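Local coordinates for protein PrgZ (Enterococcus faecalis, PDB 4FAJ) that acts as a membrane-anchored extracellular pheromone receptor that binds peptide and probably serves peptide uptake, at residues 99-104 against 548-553; 62-67 against 555-560; 473-478 against 508-513. All blocks are in the same frame, centred on the assembly; numbering follows the deposited sequence.

Interaction 1. Residues 99-104 against 548-553; sequences EKNQPQ and MHSIGA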
loop_
_atom_site.group_PDB
_atom_site.type_symbol
_atom_site.label_atom_id
_atom_site.label_comp_id
_atom_site.label_asym_id
_atom_site.label_seq_id
_atom_site.Cartn_x
_atom_site.Cartn_y
_atom_site.Cartn_z
ATOM N N GLU A 99 12.958 9.525 -9.632
ATOM C CA GLU A 99 11.876 10.485 -9.851
ATOM C C GLU A 99 10.832 10.033 -10.883
ATOM O O GLU A 99 9.710 10.555 -10.908
ATOM C CB GLU A 99 12.451 11.871 -10.207
ATOM C CG GLU A 99 13.228 11.965 -11.535
ATOM C CD GLU A 99 14.660 11.441 -11.453
ATOM O OE1 GLU A 99 15.056 10.887 -10.389
ATOM O OE2 GLU A 99 15.395 11.583 -12.464
ATOM N N LYS A 100 11.192 9.063 -11.719
ATOM C CA LYS A 100 10.272 8.491 -12.701
ATOM C C LYS A 100 9.727 7.144 -12.260
ATOM O O LYS A 100 9.178 6.402 -13.067
ATOM C CB LYS A 100 10.979 8.356 -14.054
ATOM C CG LYS A 100 11.405 9.697 -14.627
ATOM C CD LYS A 100 11.892 9.578 -16.065
ATOM C CE LYS A 100 11.775 10.907 -16.795
ATOM N NZ LYS A 100 12.515 12.006 -16.104
ATOM N N ASN A 101 9.865 6.838 -10.968
ATOM C CA ASN A 101 9.401 5.572 -10.396
ATOM C C ASN A 101 10.078 4.324 -10.977
ATOM O O ASN A 101 9.489 3.240 -10.992
ATOM C CB ASN A 101 7.872 5.463 -10.482
ATOM C CG ASN A 101 7.171 6.615 -9.782
ATOM O OD1 ASN A 101 7.701 7.194 -8.829
ATOM N ND2 ASN A 101 5.965 6.946 -10.242
ATOM N N GLN A 102 11.327 4.476 -11.412
ATOM C CA GLN A 102 12.103 3.360 -11.959
ATOM C C GLN A 102 13.181 2.924 -10.962
ATOM O O GLN A 102 13.862 3.775 -10.375
ATOM C CB GLN A 102 12.765 3.764 -13.274
ATOM C CG GLN A 102 11.812 4.347 -14.298
ATOM C CD GLN A 102 11.095 3.298 -15.133
ATOM O OE1 GLN A 102 10.842 2.180 -14.683
ATOM N NE2 GLN A 102 10.769 3.660 -16.367
ATOM N N PRO A 103 13.338 1.598 -10.765
ATOM C CA PRO A 103 14.334 1.123 -9.802
ATOM C C PRO A 103 15.753 1.461 -10.251
ATOM O O PRO A 103 16.116 1.208 -11.404
ATOM C CB PRO A 103 14.094 -0.393 -9.738
ATOM C CG PRO A 103 13.362 -0.749 -10.989
ATOM C CD PRO A 103 12.630 0.500 -11.441
ATOM N N GLN A 104 16.517 2.082 -9.356
ATOM C CA GLN A 104 17.924 2.403 -9.590
ATOM C C GLN A 104 18.763 1.770 -8.471
ATOM O O GLN A 104 18.255 1.577 -7.357
ATOM C CB GLN A 104 18.127 3.926 -9.617
ATOM C CG GLN A 104 17.397 4.644 -10.742
ATOM C CD GLN A 104 17.854 4.199 -12.127
ATOM O OE1 GLN A 104 18.994 3.770 -12.315
ATOM N NE2 GLN A 104 16.959 4.289 -13.098
ATOM N N MET A 548 8.401 12.421 -4.336
ATOM C CA MET A 548 7.057 11.905 -4.061
ATOM C C MET A 548 6.706 10.869 -5.137
ATOM O O MET A 548 6.856 11.153 -6.318
ATOM C CB MET A 548 6.053 13.056 -4.077
ATOM C CG MET A 548 4.648 12.683 -3.626
ATOM S SD MET A 548 3.512 14.091 -3.660
ATOM C CE MET A 548 2.096 13.387 -2.848
ATOM N N HIS A 549 6.257 9.677 -4.735
ATOM C CA HIS A 549 5.993 8.585 -5.669
ATOM C C HIS A 549 4.496 8.265 -5.712
ATOM O O HIS A 549 3.856 8.152 -4.658
ATOM C CB HIS A 549 6.762 7.327 -5.247
ATOM C CG HIS A 549 8.250 7.500 -5.210
ATOM N ND1 HIS A 549 9.015 7.597 -6.352
ATOM C CD2 HIS A 549 9.117 7.553 -4.172
ATOM C CE1 HIS A 549 10.287 7.734 -6.020
ATOM N NE2 HIS A 549 10.380 7.702 -4.704
ATOM N N SER A 550 3.941 8.102 -6.914
ATOM C CA SER A 550 2.540 7.660 -7.066
ATOM C C SER A 550 2.366 6.133 -6.862
ATOM O O SER A 550 1.236 5.638 -6.730
ATOM C CB SER A 550 2.001 8.072 -8.425
ATOM O OG SER A 550 2.809 7.538 -9.456
ATOM N N ILE A 551 3.481 5.406 -6.856
ATOM C CA ILE A 551 3.516 3.979 -6.517
ATOM C C ILE A 551 4.555 3.711 -5.411
ATOM O O ILE A 551 5.527 4.458 -5.265
ATOM C CB ILE A 551 3.858 3.074 -7.742
ATOM C CG1 ILE A 551 5.290 3.307 -8.235
ATOM C CG2 ILE A 551 2.882 3.285 -8.884
ATOM C CD1 ILE A 551 5.697 2.384 -9.394
ATOM N N GLY A 552 4.351 2.643 -4.653
ATOM C CA GLY A 552 5.281 2.241 -3.599
ATOM C C GLY A 552 5.273 3.205 -2.428
ATOM O O GLY A 552 4.276 3.891 -2.176
ATOM N N ALA A 553 6.391 3.264 -1.712
ATOM C CA ALA A 553 6.514 4.147 -0.555
ATOM C C ALA A 553 6.420 5.592 -1.049
ATOM O O ALA A 553 7.165 5.981 -1.928
ATOM C CB ALA A 553 7.832 3.898 0.157
HETATM O O HOH W 1 8.112 10.518 -8.619
HETATM O O HOH W 2 5.341 9.600 -8.997
#
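N101 and H549 form a small polar contact, partly buried, between two loops: the turn joining strands 95-97 and 103-105, and the loop that links strands 547-548 and 555-556. It is a good example of how one asparagine amide can join chain regions more than 440 residues apart. Its oxygen takes the imidazole N-H: H549 ND1 donates to N101 OD1 over 2.8 Å, nearly straight at 165°. The acceptor lies in the plane of the imidazole at its edge, while the amide itself is turned 54° from the ring. ND1 therefore carries a proton, and this bond fixes the rotation of the ring. N101 stands in the left-handed region of the backbone, and its CG lies anti to the carbonyl carbon (chi1 -57°), which carries the amide across to the other loop.

The two strand pairs are antiparallel hairpins of a family 5 solute-binding protein, so the contact joins one hairpin turn to another. D98 steadies the first turn by accepting from the backbone N of K100 and Q102. The second loop is tied down by backbone bonds from S550 to A317 and from G552 to A471.

The nitrogen branch of the amide turns to S550 and a water. N101 ND2 donates to this water at 3.0 Å, and the same water accepts from S550 N at 2.9 Å; S550 OG is 3.3 Å from N101 ND2. A second water lies between carbonyl oxygens of the two loops, 2.8 Å from E99 O and 2.7 Å from M548 O. I551 supplies the apolar part, at the CB end of the asparagine: its CD1 comes within 3.9 Å of N101 CB, and its side chain also packs on L97, as does that of H549.

Interaction 2. Residues 62-67 against 555-560; sequences ATLTAG and YDYKKM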
loop_
_atom_site.group_PDB
_atom_site.type_symbol
_atom_site.label_atom_id
_atom_site.label_comp_id
_atom_site.label_asym_id
_atom_site.label_seq_id
_atom_site.Cartn_x
_atom_site.Cartn_y
_atom_site.Cartn_z
ATOM N N ALA A 62 12.853 19.702 9.845
ATOM C CA ALA A 62 11.467 19.910 9.430
ATOM C C ALA A 62 10.550 19.078 10.291
ATOM O O ALA A 62 10.978 18.077 10.882
ATOM C CB ALA A 62 11.272 19.531 7.962
ATOM N N THR A 63 9.286 19.487 10.329
ATOM C CA THR A 63 8.225 18.709 10.945
ATOM C C THR A 63 7.159 18.467 9.882
ATOM O O THR A 63 6.562 19.413 9.368
ATOM C CB THR A 63 7.639 19.426 12.169
ATOM O OG1 THR A 63 8.683 19.639 13.125
ATOM C CG2 THR A 63 6.540 18.595 12.807
ATOM N N LEU A 64 6.951 17.197 9.555
ATOM C CA LEU A 64 6.030 16.778 8.502
ATOM C C LEU A 64 4.878 15.989 9.117
ATOM O O LEU A 64 4.820 15.811 10.330
ATOM C CB LEU A 64 6.768 15.927 7.459
ATOM C CG LEU A 64 8.055 16.529 6.858
ATOM C CD1 LEU A 64 8.698 15.547 5.877
ATOM C CD2 LEU A 64 7.800 17.869 6.180
ATOM N N THR A 65 3.956 15.516 8.282
ATOM C CA THR A 65 2.747 14.894 8.786
ATOM C C THR A 65 2.597 13.454 8.323
ATOM O O THR A 65 3.203 13.030 7.339
ATOM C CB THR A 65 1.487 15.694 8.382
ATOM O OG1 THR A 65 1.331 15.674 6.962
ATOM C CG2 THR A 65 1.596 17.131 8.856
ATOM N N ALA A 66 1.745 12.728 9.037
ATOM C CA ALA A 66 1.456 11.320 8.764
ATOM C C ALA A 66 -0.026 11.110 9.038
ATOM O O ALA A 66 -0.622 11.868 9.816
ATOM C CB ALA A 66 2.300 10.419 9.678
ATOM N N GLY A 67 -0.613 10.084 8.426
ATOM C CA GLY A 67 -2.054 9.822 8.566
ATOM C C GLY A 67 -2.425 8.887 9.710
ATOM O O GLY A 67 -3.555 8.929 10.200
ATOM N N TYR A 555 6.997 8.807 0.036
ATOM C CA TYR A 555 7.989 9.887 0.168
ATOM C C TYR A 555 9.397 9.356 0.370
ATOM O O TYR A 555 9.602 8.408 1.124
ATOM C CB TYR A 555 7.630 10.837 1.323
ATOM C CG TYR A 555 6.366 11.634 1.089
ATOM C CD1 TYR A 555 6.342 12.665 0.160
ATOM C CD2 TYR A 555 5.190 11.348 1.785
ATOM C CE1 TYR A 555 5.194 13.397 -0.078
ATOM C CE2 TYR A 555 4.021 12.094 1.562
ATOM C CZ TYR A 555 4.042 13.112 0.621
ATOM O OH TYR A 555 2.923 13.873 0.366
ATOM N N ASP A 556 10.353 9.977 -0.320
ATOM C CA ASP A 556 11.773 9.742 -0.103
ATOM C C ASP A 556 12.425 11.074 0.271
ATOM O O ASP A 556 12.513 11.999 -0.546
ATOM C CB ASP A 556 12.428 9.157 -1.358
ATOM C CG ASP A 556 13.883 8.755 -1.132
ATOM O OD1 ASP A 556 14.412 8.992 -0.026
ATOM O OD2 ASP A 556 14.489 8.175 -2.061
ATOM N N TYR A 557 12.858 11.161 1.520
ATOM C CA TYR A 557 13.438 12.383 2.066
ATOM C C TYR A 557 14.973 12.413 2.002
ATOM O O TYR A 557 15.597 13.340 2.519
ATOM C CB TYR A 557 13.005 12.524 3.520
ATOM C CG TYR A 557 11.505 12.480 3.721
ATOM C CD1 TYR A 557 10.685 13.442 3.165
ATOM C CD2 TYR A 557 10.911 11.479 4.491
ATOM C CE1 TYR A 557 9.301 13.414 3.360
ATOM C CE2 TYR A 557 9.550 11.442 4.687
ATOM C CZ TYR A 557 8.745 12.422 4.130
ATOM O OH TYR A 557 7.382 12.385 4.326
ATOM N N LYS A 558 15.575 11.408 1.367
ATOM C CA LYS A 558 17.027 11.248 1.364
ATOM C C LYS A 558 17.773 12.547 1.024
ATOM O O LYS A 558 18.714 12.920 1.714
ATOM C CB LYS A 558 17.447 10.147 0.378
ATOM C CG LYS A 558 18.970 10.028 0.178
ATOM C CD LYS A 558 19.326 8.805 -0.683
ATOM C CE LYS A 558 20.772 8.852 -1.115
ATOM N NZ LYS A 558 21.097 7.750 -2.056
ATOM N N LYS A 559 17.354 13.212 -0.046
ATOM C CA LYS A 559 18.062 14.386 -0.550
ATOM C C LYS A 559 17.345 15.690 -0.181
ATOM O O LYS A 559 17.688 16.762 -0.689
ATOM C CB LYS A 559 18.259 14.276 -2.065
ATOM C CG LYS A 559 19.213 13.164 -2.489
ATOM C CD LYS A 559 19.480 13.217 -4.004
ATOM C CE LYS A 559 20.070 11.909 -4.557
ATOM N NZ LYS A 559 21.547 11.976 -4.785
ATOM N N MET A 560 16.379 15.600 0.732
ATOM C CA MET A 560 15.642 16.765 1.225
ATOM C C MET A 560 16.592 17.817 1.795
ATOM O O MET A 560 17.589 17.468 2.428
ATOM C CB MET A 560 14.656 16.323 2.313
ATOM C CG MET A 560 13.831 17.421 2.967
ATOM S SD MET A 560 12.692 16.710 4.182
ATOM C CE MET A 560 11.866 18.190 4.751
HETATM O O HOH W 3 4.917 11.381 5.991
#
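T65 O accepts from a water at 2.7 Å, and the same water lies 3.1 Å from Y557 OH, so a single water links the outer strand 61-66 to the tip of a tyrosine that also packs against L64. The strand forms one border of a four-stranded mixed sheet. The facing 555-560 segment leaves the short antiparallel hairpin of 547-548 and 555-556 and folds into a type I beta turn from Y557 to M560, closed by M560 N to Y557 O. An Asx turn leads into it: D556 OD1 accepts from K558 N at 3.0 Å, met from above the carboxylate plane. D556 also forms a salt bridge with R96.

The lysines at the middle of the turn point to a metal site. K558 NZ bonds D263 and K559 NZ bonds D266, the two aspartates that hold a zinc ion, so the turn is a second shell that probably offsets some of their negative charge.

Across the buried interface the meeting is apolar. L64 and Y557 come from opposite directions; the methyl L64 CD1 approaches the ring obliquely, 3.4 Å from Y557 CE1, and reaches along to CZ. Y557 and M560 both pack on I272 of the neighbouring strand. M560 is extended along its whole length (chi1 178°, later torsions also near 180°), which delivers its terminal methyl CE to 3.5 Å from A62 CB.

Interaction 3. Residues 473-478 against 508-513; sequences YADPIS and SKRWQE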
loop_
_atom_site.group_PDB
_atom_site.type_symbol
_atom_site.label_atom_id
_atom_site.label_comp_id
_atom_site.label_asym_id
_atom_site.label_seq_id
_atom_site.Cartn_x
_atom_site.Cartn_y
_atom_site.Cartn_z
ATOM N N TYR A 473 4.101 -1.506 -7.455
ATOM C CA TYR A 473 4.844 -1.350 -8.720
ATOM C C TYR A 473 3.862 -1.117 -9.892
ATOM O O TYR A 473 2.669 -1.403 -9.760
ATOM C CB TYR A 473 5.753 -2.565 -8.985
ATOM C CG TYR A 473 5.066 -3.917 -8.869
ATOM C CD1 TYR A 473 4.820 -4.497 -7.624
ATOM C CD2 TYR A 473 4.658 -4.607 -10.006
ATOM C CE1 TYR A 473 4.174 -5.720 -7.520
ATOM C CE2 TYR A 473 4.032 -5.849 -9.912
ATOM C CZ TYR A 473 3.791 -6.397 -8.682
ATOM O OH TYR A 473 3.143 -7.620 -8.605
ATOM N N ALA A 474 4.355 -0.592 -11.017
ATOM C CA ALA A 474 3.482 -0.135 -12.124
ATOM C C ALA A 474 3.004 -1.254 -13.050
ATOM O O ALA A 474 3.320 -1.263 -14.239
ATOM C CB ALA A 474 4.183 0.962 -12.957
ATOM N N ASP A 475 2.261 -2.205 -12.504
ATOM C CA ASP A 475 1.664 -3.261 -13.300
ATOM C C ASP A 475 0.301 -3.575 -12.683
ATOM O O ASP A 475 0.162 -3.573 -11.450
ATOM C CB ASP A 475 2.564 -4.507 -13.337
ATOM C CG ASP A 475 2.077 -5.550 -14.316
ATOM O OD1 ASP A 475 1.115 -6.270 -13.989
ATOM O OD2 ASP A 475 2.653 -5.659 -15.431
ATOM N N PRO A 476 -0.711 -3.833 -13.529
ATOM C CA PRO A 476 -2.048 -4.125 -13.006
ATOM C C PRO A 476 -2.080 -5.263 -11.974
ATOM O O PRO A 476 -2.945 -5.259 -11.079
ATOM C CB PRO A 476 -2.857 -4.506 -14.250
ATOM C CG PRO A 476 -2.118 -3.996 -15.395
ATOM C CD PRO A 476 -0.682 -3.773 -15.004
ATOM N N ILE A 477 -1.140 -6.203 -12.069
ATOM C CA ILE A 477 -1.118 -7.352 -11.159
ATOM C C ILE A 477 -0.876 -6.949 -9.687
ATOM O O ILE A 477 -1.274 -7.676 -8.795
ATOM C CB ILE A 477 -0.089 -8.437 -11.616
ATOM C CG1 ILE A 477 -0.325 -9.802 -10.959
ATOM C CG2 ILE A 477 1.337 -8.005 -11.292
ATOM C CD1 ILE A 477 -1.727 -10.370 -11.053
ATOM N N SER A 478 -0.270 -5.792 -9.421
ATOM C CA SER A 478 -0.119 -5.344 -8.019
ATOM C C SER A 478 -1.503 -5.265 -7.346
ATOM O O SER A 478 -1.670 -5.711 -6.204
ATOM C CB SER A 478 0.630 -4.010 -7.921
ATOM O OG SER A 478 0.749 -3.600 -6.560
ATOM N N SER A 508 1.727 -13.382 -24.963
ATOM C CA SER A 508 1.648 -12.082 -25.636
ATOM C C SER A 508 0.315 -11.365 -25.381
ATOM O O SER A 508 0.198 -10.169 -25.624
ATOM C CB SER A 508 1.847 -12.242 -27.147
ATOM O OG SER A 508 0.932 -13.185 -27.693
ATOM N N LYS A 509 -0.683 -12.109 -24.911
ATOM C CA LYS A 509 -1.996 -11.565 -24.593
ATOM C C LYS A 509 -2.196 -11.251 -23.101
ATOM O O LYS A 509 -3.318 -10.987 -22.694
ATOM C CB LYS A 509 -3.081 -12.557 -25.016
ATOM C CG LYS A 509 -3.096 -12.890 -26.497
ATOM C CD LYS A 509 -3.441 -11.661 -27.348
ATOM C CE LYS A 509 -4.503 -11.992 -28.398
ATOM N NZ LYS A 509 -4.141 -13.194 -29.208
ATOM N N ARG A 510 -1.121 -11.246 -22.310
ATOM C CA ARG A 510 -1.221 -11.074 -20.854
ATOM C C ARG A 510 -2.091 -9.871 -20.477
ATOM O O ARG A 510 -2.993 -9.994 -19.644
ATOM C CB ARG A 510 0.168 -10.938 -20.227
ATOM C CG ARG A 510 0.147 -10.644 -18.729
ATOM C CD ARG A 510 1.531 -10.659 -18.136
ATOM N NE ARG A 510 1.494 -10.345 -16.716
ATOM C CZ ARG A 510 1.574 -9.117 -16.199
ATOM N NH1 ARG A 510 1.710 -8.045 -16.979
ATOM N NH2 ARG A 510 1.524 -8.964 -14.887
ATOM N N TRP A 511 -1.818 -8.728 -21.109
ATOM C CA TRP A 511 -2.544 -7.480 -20.869
ATOM C C TRP A 511 -4.043 -7.667 -21.019
ATOM O O TRP A 511 -4.831 -7.225 -20.181
ATOM C CB TRP A 511 -2.077 -6.425 -21.872
ATOM C CG TRP A 511 -2.365 -4.998 -21.524
ATOM C CD1 TRP A 511 -3.315 -4.185 -22.083
ATOM C CD2 TRP A 511 -1.635 -4.185 -20.603
ATOM N NE1 TRP A 511 -3.238 -2.921 -21.542
ATOM C CE2 TRP A 511 -2.211 -2.895 -20.636
ATOM C CE3 TRP A 511 -0.561 -4.425 -19.735
ATOM C CZ2 TRP A 511 -1.746 -1.853 -19.836
ATOM C CZ3 TRP A 511 -0.102 -3.386 -18.947
ATOM C CH2 TRP A 511 -0.689 -2.116 -19.007
ATOM N N GLN A 512 -4.423 -8.354 -22.086
ATOM C CA GLN A 512 -5.815 -8.572 -22.395
ATOM C C GLN A 512 -6.428 -9.541 -21.382
ATOM O O GLN A 512 -7.586 -9.385 -20.989
ATOM C CB GLN A 512 -5.974 -9.105 -23.825
ATOM C CG GLN A 512 -5.713 -8.060 -24.932
ATOM C CD GLN A 512 -4.245 -7.633 -25.052
ATOM O OE1 GLN A 512 -3.323 -8.403 -24.741
ATOM N NE2 GLN A 512 -4.026 -6.383 -25.489
ATOM N N GLU A 513 -5.644 -10.527 -20.954
ATOM C CA GLU A 513 -6.146 -11.523 -20.010
ATOM C C GLU A 513 -6.350 -10.932 -18.628
ATOM O O GLU A 513 -7.339 -11.250 -17.965
ATOM C CB GLU A 513 -5.232 -12.751 -19.953
ATOM C CG GLU A 513 -5.158 -13.504 -21.275
ATOM C CD GLU A 513 -6.504 -14.014 -21.741
ATOM O OE1 GLU A 513 -7.035 -14.948 -21.104
ATOM O OE2 GLU A 513 -7.027 -13.485 -22.749
#
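The charged part of this buried contact is a two-pronged salt bridge between D475 and R510. The arginine meets the carboxylate end-on, one nitrogen to each oxygen: R510 NH2 donates to D475 OD1 at 2.9 Å and R510 NH1 to D475 OD2 at 3.0 Å. The fit is not flat. Carboxylate and guanidinium planes are 45° apart; OD2 offers its syn lone pair, whereas OD1 is approached from above the carboxylate plane. The arginine chain is extended from CG to NE, with CG anti to the backbone N (chi1 175°), and so spans the gap from its helix.

Among the hydrogen bonds, OD1 has a second donor. I477 N reaches D475 OD1 at 3.0 Å along the anti lone pair, a capping bond at the turn that leads into helix 477-480. Two N-H groups thus grip one oxygen, and the acid is held both by the backbone of its own turn and by the arginine.

Within the fold, the bond joins the connection that follows strand 464-470 to the first turn of helix 510-524, the helix that precedes strand 528-539; both strands belong to the large seven-stranded mixed sheet.

The apolar contact is that of P476 with W511. They meet at about a right angle, P476 CD 4.0 Å from W511 CZ3 of the indole, and F381 adds to this patch, edge-to-face with W511 and packed on P476. Separately, the methyl I477 CG2 packs at the edge of the guanidinium, in its plane and 3.7 Å from R510 NH2.

How the interactions relate
Interaction 3 lies inside the chain loop closed by interaction 1, itself inside that of interaction 2. Interaction 1 stands between the others: its centre is about 15 Å from that of interaction 2, where M548 CE packs 3.4 Å from Y555 OH, and about 18 Å from that of interaction 3, where I551 CD1 lies 3.6 Å from A474 N. Interactions 2 and 3, about 32 Å apart between centres, do not touch. Metal neighbours differ: between side chains, M560 of interaction 2 is about 10 Å from zinc ligand D266, while S550 of interaction 1 and W511 of interaction 3 lie about 7 and 11 Å from E370, a zinc ligand whose metal is not bound in this model.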